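Sulfide-quinone reductase (Aquifex aeolicus, PDB 3HYW) oxidises hydrogen sulfide with the help of FAD and a quinone, building up polysulfur that is probably released as cyclooctasulfur. Local coordinates at residues K135-Y140 with K172-R177; L205-F210 with I215-N220. All coordinates share one frame; numbering follows the deposited sequence.

Interaction 1: K135-Y140 with K172-R177; sequences KLQELY and KKRGIR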
loop_
_atom_site.group_PDB
_atom_site.type_symbol
_atom_site.label_atom_id
_atom_site.label_comp_id
_atom_site.label_asym_id
_atom_site.label_seq_id
_atom_site.Cartn_x
_atom_site.Cartn_y
_atom_site.Cartn_z
ATOM N N LYS A 135 -36.249 -3.202 -3.381
ATOM C CA LYS A 135 -35.667 -4.098 -2.376
ATOM C C LYS A 135 -34.789 -3.358 -1.375
ATOM O O LYS A 135 -34.631 -3.808 -0.242
ATOM C CB LYS A 135 -34.895 -5.242 -3.037
ATOM C CG LYS A 135 -35.801 -6.347 -3.575
ATOM C CD LYS A 135 -35.016 -7.493 -4.206
ATOM C CE LYS A 135 -34.484 -8.500 -3.173
ATOM N NZ LYS A 135 -33.939 -9.735 -3.829
ATOM N N LEU A 136 -34.226 -2.224 -1.794
ATOM C CA LEU A 136 -33.429 -1.377 -0.904
ATOM C C LEU A 136 -34.256 -0.786 0.237
ATOM O O LEU A 136 -33.783 -0.700 1.376
ATOM C CB LEU A 136 -32.728 -0.263 -1.685
ATOM C CG LEU A 136 -31.406 -0.623 -2.372
ATOM C CD1 LEU A 136 -30.935 0.516 -3.254
ATOM C CD2 LEU A 136 -30.341 -0.974 -1.349
ATOM N N GLN A 137 -35.487 -0.380 -0.076
ATOM C CA GLN A 137 -36.411 0.156 0.928
ATOM C C GLN A 137 -36.584 -0.818 2.096
ATOM O O GLN A 137 -36.634 -0.405 3.258
ATOM C CB GLN A 137 -37.768 0.502 0.293
ATOM C CG GLN A 137 -37.746 1.720 -0.643
ATOM C CD GLN A 137 -37.443 3.035 0.080
ATOM O OE1 GLN A 137 -36.481 3.730 -0.251
ATOM N NE2 GLN A 137 -38.261 3.374 1.075
ATOM N N GLU A 138 -36.643 -2.109 1.768
ATOM C CA GLU A 138 -36.745 -3.202 2.740
ATOM C C GLU A 138 -35.485 -3.338 3.615
ATOM O O GLU A 138 -35.568 -3.730 4.780
ATOM C CB GLU A 138 -37.034 -4.513 1.996
ATOM C CG GLU A 138 -37.309 -5.732 2.880
ATOM C CD GLU A 138 -37.393 -7.044 2.092
ATOM O OE1 GLU A 138 -37.477 -7.002 0.838
ATOM O OE2 GLU A 138 -37.380 -8.123 2.734
ATOM N N LEU A 139 -34.324 -3.023 3.047
ATOM C CA LEU A 139 -33.069 -3.044 3.797
ATOM C C LEU A 139 -32.988 -1.916 4.831
ATOM O O LEU A 139 -32.521 -2.131 5.950
ATOM C CB LEU A 139 -31.866 -2.987 2.853
ATOM C CG LEU A 139 -30.487 -2.809 3.498
ATOM C CD1 LEU A 139 -30.018 -4.101 4.186
ATOM C CD2 LEU A 139 -29.480 -2.324 2.472
ATOM N N TYR A 140 -33.440 -0.722 4.454
ATOM C CA TYR A 140 -33.440 0.428 5.362
ATOM C C TYR A 140 -34.389 0.200 6.541
ATOM O O TYR A 140 -34.092 0.594 7.672
ATOM C CB TYR A 140 -33.830 1.721 4.631
ATOM C CG TYR A 140 -33.088 2.009 3.338
ATOM C CD1 TYR A 140 -33.778 2.455 2.209
ATOM C CD2 TYR A 140 -31.700 1.851 3.242
ATOM C CE1 TYR A 140 -33.111 2.738 1.014
ATOM C CE2 TYR A 140 -31.022 2.123 2.046
ATOM C CZ TYR A 140 -31.735 2.564 0.941
ATOM O OH TYR A 140 -31.082 2.841 -0.238
ATOM N N LYS A 172 -25.367 6.138 5.561
ATOM C CA LYS A 172 -24.806 7.170 6.431
ATOM C C LYS A 172 -25.720 8.404 6.495
ATOM O O LYS A 172 -25.810 9.067 7.531
ATOM C CB LYS A 172 -23.406 7.549 5.950
ATOM C CG LYS A 172 -22.486 8.082 7.039
ATOM C CD LYS A 172 -21.038 8.105 6.559
ATOM C CE LYS A 172 -20.209 9.052 7.409
ATOM N NZ LYS A 172 -18.752 8.969 7.097
ATOM N N LYS A 173 -26.396 8.691 5.383
ATOM C CA LYS A 173 -27.403 9.753 5.313
ATOM C C LYS A 173 -28.583 9.423 6.238
ATOM O O LYS A 173 -29.076 10.287 6.967
ATOM C CB LYS A 173 -27.866 9.934 3.856
ATOM C CG LYS A 173 -28.860 11.059 3.606
ATOM C CD LYS A 173 -29.156 11.212 2.112
ATOM C CE LYS A 173 -30.348 12.136 1.861
ATOM N NZ LYS A 173 -30.252 13.432 2.609
ATOM N N ARG A 174 -29.006 8.162 6.210
ATOM C CA ARG A 174 -30.115 7.677 7.025
ATOM C C ARG A 174 -29.687 7.377 8.470
ATOM O O ARG A 174 -30.522 7.057 9.322
ATOM C CB ARG A 174 -30.742 6.436 6.378
ATOM C CG ARG A 174 -31.496 6.723 5.080
ATOM C CD ARG A 174 -31.882 5.440 4.358
ATOM N NE ARG A 174 -32.698 5.699 3.171
ATOM C CZ ARG A 174 -34.032 5.691 3.145
ATOM N NH1 ARG A 174 -34.728 5.427 4.242
ATOM N NH2 ARG A 174 -34.671 5.942 2.009
ATOM N N GLY A 175 -28.383 7.485 8.733
ATOM C CA GLY A 175 -27.816 7.246 10.061
ATOM C C GLY A 175 -27.906 5.803 10.526
ATOM O O GLY A 175 -27.963 5.537 11.724
ATOM N N ILE A 176 -27.909 4.869 9.577
ATOM C CA ILE A 176 -28.038 3.442 9.890
ATOM C C ILE A 176 -26.878 2.587 9.360
ATOM O O ILE A 176 -26.977 1.355 9.316
ATOM C CB ILE A 176 -29.403 2.860 9.408
ATOM C CG1 ILE A 176 -29.581 3.047 7.895
ATOM C CG2 ILE A 176 -30.562 3.479 10.203
ATOM C CD1 ILE A 176 -30.632 2.138 7.272
ATOM N N ARG A 177 -25.784 3.236 8.964
ATOM C CA ARG A 177 -24.606 2.524 8.453
ATOM C C ARG A 177 -23.964 1.622 9.523
ATOM O O ARG A 177 -23.417 0.562 9.206
ATOM C CB ARG A 177 -23.583 3.503 7.843
ATOM C CG ARG A 177 -22.296 2.851 7.307
ATOM C CD ARG A 177 -22.550 1.910 6.129
ATOM N NE ARG A 177 -22.064 0.557 6.405
ATOM C CZ ARG A 177 -20.837 0.105 6.147
ATOM N NH1 ARG A 177 -19.923 0.884 5.581
ATOM N NH2 ARG A 177 -20.529 -1.146 6.454
#
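Tyr140, on helix 126-141, lies flat against the guanidinium of Arg174, at the C-terminal end of helix 158-173; both helices belong to the pyridine nucleotide-disulphide oxidoreductase fold. The two planes differ by only 9°, and their centres are 3.9 Å apart, which makes this a stack with cation-pi character. The charge sits off-centre: CZ of Arg174 approaches CD1 of Tyr140 to 3.4 Å, whereas NE lies over the middle of the ring and CD makes a CH-pi contact with the same face. Arginine suits the place because its extended chain lays both a methylene and a flat cation on one aromatic surface. Leu136 O, from the preceding turn of the tyrosine's own helix, lies over the opposite face, offset toward the rim.

Beside this close stack the backbone end of Tyr140 meets Ile176, whose CD1 is 3.8 Å from Tyr140 CA and 4.2 Å from CB. With CG1 between the backbone N and the carbonyl carbon (chi1 58°), the isoleucine turns its longer branch toward the tyrosine. Gly175 prepares this turn: its positive phi is readily adopted by glycine, and it is the C-prime residue of a Schellman motif that ends the helix. Leu171 of that helix touches both Tyr140 and Ile176.

The solvent side, where Gln137 and Arg174 are exposed, is looser. Gln137 bends at chi2 to carry OE1 to 3.6 Å from Arg174 NH2, a proximity without a hydrogen bond, and amide and guanidinium planes stand 70° apart. Arg174 NE forms a salt bridge with Glu170 OE2, and a sulfate ion also touches the contact. Since no hydrogen bond joins the two segments, their attachment rests on dispersion and cation-pi attraction, while the Glu170 carboxylate is likely to offset the arginine's charge.

Interaction 2: L205-F210 with I215-N220; sequences LVEDLF and IDWIAN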
loop_
_atom_site.group_PDB
_atom_site.type_symbol
_atom_site.label_atom_id
_atom_site.label_comp_id
_atom_site.label_asym_id
_atom_site.label_seq_id
_atom_site.Cartn_x
_atom_site.Cartn_y
_atom_site.Cartn_z
ATOM N N LEU A 205 -5.955 2.917 -4.434
ATOM C CA LEU A 205 -7.027 3.900 -4.255
ATOM C C LEU A 205 -8.322 3.282 -3.719
ATOM O O LEU A 205 -8.910 3.802 -2.772
ATOM C CB LEU A 205 -7.313 4.624 -5.586
ATOM C CG LEU A 205 -8.323 5.781 -5.657
ATOM C CD1 LEU A 205 -7.923 6.782 -6.743
ATOM C CD2 LEU A 205 -9.770 5.320 -5.877
ATOM N N VAL A 206 -8.780 2.202 -4.351
ATOM C CA VAL A 206 -10.039 1.560 -3.959
ATOM C C VAL A 206 -9.897 0.849 -2.612
ATOM O O VAL A 206 -10.818 0.874 -1.801
ATOM C CB VAL A 206 -10.567 0.578 -5.042
ATOM C CG1 VAL A 206 -11.828 -0.137 -4.556
ATOM C CG2 VAL A 206 -10.864 1.320 -6.329
ATOM N N GLU A 207 -8.747 0.216 -2.385
ATOM C CA GLU A 207 -8.449 -0.414 -1.095
ATOM C C GLU A 207 -8.538 0.593 0.051
ATOM O O GLU A 207 -9.196 0.327 1.058
ATOM C CB GLU A 207 -7.065 -1.060 -1.103
ATOM C CG GLU A 207 -7.014 -2.449 -1.707
ATOM C CD GLU A 207 -5.602 -3.008 -1.777
ATOM O OE1 GLU A 207 -4.641 -2.281 -1.438
ATOM O OE2 GLU A 207 -5.449 -4.178 -2.176
ATOM N N ASP A 208 -7.886 1.747 -0.111
ATOM C CA ASP A 208 -7.884 2.789 0.925
ATOM C C ASP A 208 -9.283 3.341 1.140
ATOM O O ASP A 208 -9.671 3.653 2.263
ATOM C CB ASP A 208 -6.948 3.945 0.554
ATOM C CG ASP A 208 -5.490 3.606 0.742
ATOM O OD1 ASP A 208 -5.170 2.441 1.074
ATOM O OD2 ASP A 208 -4.657 4.518 0.562
ATOM N N LEU A 209 -10.026 3.450 0.048
ATOM C CA LEU A 209 -11.389 3.958 0.050
ATOM C C LEU A 209 -12.353 3.016 0.770
ATOM O O LEU A 209 -13.192 3.464 1.547
ATOM C CB LEU A 209 -11.840 4.177 -1.394
ATOM C CG LEU A 209 -13.190 4.820 -1.686
ATOM C CD1 LEU A 209 -13.155 6.312 -1.366
ATOM C CD2 LEU A 209 -13.528 4.593 -3.143
ATOM N N PHE A 210 -12.249 1.719 0.488
ATOM C CA PHE A 210 -13.056 0.706 1.177
ATOM C C PHE A 210 -12.711 0.671 2.667
ATOM O O PHE A 210 -13.602 0.566 3.510
ATOM C CB PHE A 210 -12.871 -0.680 0.535
ATOM C CG PHE A 210 -13.777 -0.941 -0.652
ATOM C CD1 PHE A 210 -14.460 0.101 -1.284
ATOM C CD2 PHE A 210 -13.933 -2.235 -1.147
ATOM C CE1 PHE A 210 -15.284 -0.138 -2.373
ATOM C CE2 PHE A 210 -14.756 -2.480 -2.250
ATOM C CZ PHE A 210 -15.434 -1.431 -2.859
ATOM N N ILE A 215 -15.794 -0.884 4.244
ATOM C CA ILE A 215 -16.346 -1.868 3.325
ATOM C C ILE A 215 -15.382 -3.030 3.269
ATOM O O ILE A 215 -14.273 -2.900 2.749
ATOM C CB ILE A 215 -16.530 -1.305 1.887
ATOM C CG1 ILE A 215 -17.253 0.050 1.902
ATOM C CG2 ILE A 215 -17.208 -2.348 0.978
ATOM C CD1 ILE A 215 -18.692 -0.004 2.347
ATOM N N ASP A 216 -15.803 -4.159 3.826
ATOM C CA ASP A 216 -14.996 -5.364 3.815
ATOM C C ASP A 216 -15.007 -5.950 2.417
ATOM O O ASP A 216 -15.926 -5.692 1.634
ATOM C CB ASP A 216 -15.530 -6.372 4.833
ATOM C CG ASP A 216 -15.356 -5.896 6.259
ATOM O OD1 ASP A 216 -14.222 -5.512 6.629
ATOM O OD2 ASP A 216 -16.351 -5.898 7.010
ATOM N N TRP A 217 -13.982 -6.723 2.085
ATOM C CA TRP A 217 -13.895 -7.236 0.720
ATOM C C TRP A 217 -13.159 -8.551 0.599
ATOM O O TRP A 217 -12.300 -8.883 1.419
ATOM C CB TRP A 217 -13.282 -6.197 -0.222
ATOM C CG TRP A 217 -11.956 -5.686 0.203
ATOM C CD1 TRP A 217 -11.711 -4.588 0.983
ATOM C CD2 TRP A 217 -10.676 -6.232 -0.135
ATOM N NE1 TRP A 217 -10.358 -4.420 1.153
ATOM C CE2 TRP A 217 -9.699 -5.414 0.477
ATOM C CE3 TRP A 217 -10.259 -7.330 -0.897
ATOM C CZ2 TRP A 217 -8.332 -5.660 0.352
ATOM C CZ3 TRP A 217 -8.899 -7.577 -1.022
ATOM C CH2 TRP A 217 -7.951 -6.745 -0.396
ATOM N N ILE A 218 -13.532 -9.285 -0.444
ATOM C CA ILE A 218 -12.935 -10.559 -0.794
ATOM C C ILE A 218 -12.759 -10.524 -2.310
ATOM O O ILE A 218 -13.729 -10.367 -3.050
ATOM C CB ILE A 218 -13.849 -11.748 -0.398
ATOM C CG1 ILE A 218 -14.308 -11.627 1.065
ATOM C CG2 ILE A 218 -13.142 -13.075 -0.660
ATOM C CD1 ILE A 218 -15.521 -12.476 1.431
ATOM N N ALA A 219 -11.517 -10.635 -2.760
ATOM C CA ALA A 219 -11.214 -10.619 -4.184
ATOM C C ALA A 219 -10.694 -11.983 -4.607
ATOM O O ALA A 219 -10.363 -12.819 -3.765
ATOM C CB ALA A 219 -10.193 -9.521 -4.502
ATOM N N ASN A 220 -10.635 -12.203 -5.916
ATOM C CA ASN A 220 -10.036 -13.410 -6.488
ATOM C C ASN A 220 -10.794 -14.691 -6.127
ATOM O O ASN A 220 -10.191 -15.752 -5.940
ATOM C CB ASN A 220 -8.552 -13.513 -6.088
ATOM C CG ASN A 220 -7.695 -14.122 -7.174
ATOM O OD1 ASN A 220 -8.044 -14.088 -8.356
ATOM N ND2 ASN A 220 -6.556 -14.676 -6.782
HETATM O O HOH W 1 -9.092 -1.987 2.233
#
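Phe210 lays one face of its ring against Ile215, whose CG2 stands 4.0 Å from the ring centroid and 12° off the normal, a CH-pi contact. This is the return from helix to strand in the beta-alpha-beta unit of strand 182-185, helix 202-212 and strand 216-218, at an outermost strand of the mixed sheet within this chain. Val206 CG1 covers the other face of the phenyl, while Leu165 of helix 158-173 and Phe184, edge-to-face, extend the apolar surroundings. A flat, wholly apolar residue suits a place between two branched aliphatic chains, and an alanine here would probably open a gap between Val206 and Ile215 and take away the phenyl edge that Trp217 CD1 meets.

Trp217 brings CD1 to that edge, 3.9 Å from Phe210 CD2, with the planes 53° apart. Its six-membered ring passes by Glu207, where the aliphatic CG lies 4.0 Å from CZ2. Indole suits this exposed position, offering hydrocarbon to the helix and one polar N-H: a water accepts from Trp217 NE1 and donates to Glu207 O. The connection from helix to strand is tied by Ile215 N donating to Phe210 O at 2.7 Å, nearly straight at 178°.

Interactions 1 and 2 follow one another along the chain, their centres about 21 Å apart on the same side of the chain's centre. They meet where Arg177 NH1 packs 3.6 Å from Ile215 CD1; Arg177 also hydrogen-bonds to Asn214 O, just ahead of 215-220. Helix 158-173 is a further link, since its C-terminal end lies in 172-177 and it supplies Leu165 to Phe210. Each contact reaches the second subunit: Arg177 packs on Arg367 of that subunit, and Asp208 forms a salt bridge with its Arg204. Both lie away from the flavin, quinone and sulfide sites, although the Phe210 side chain is about 11 Å from the bound octathiocane.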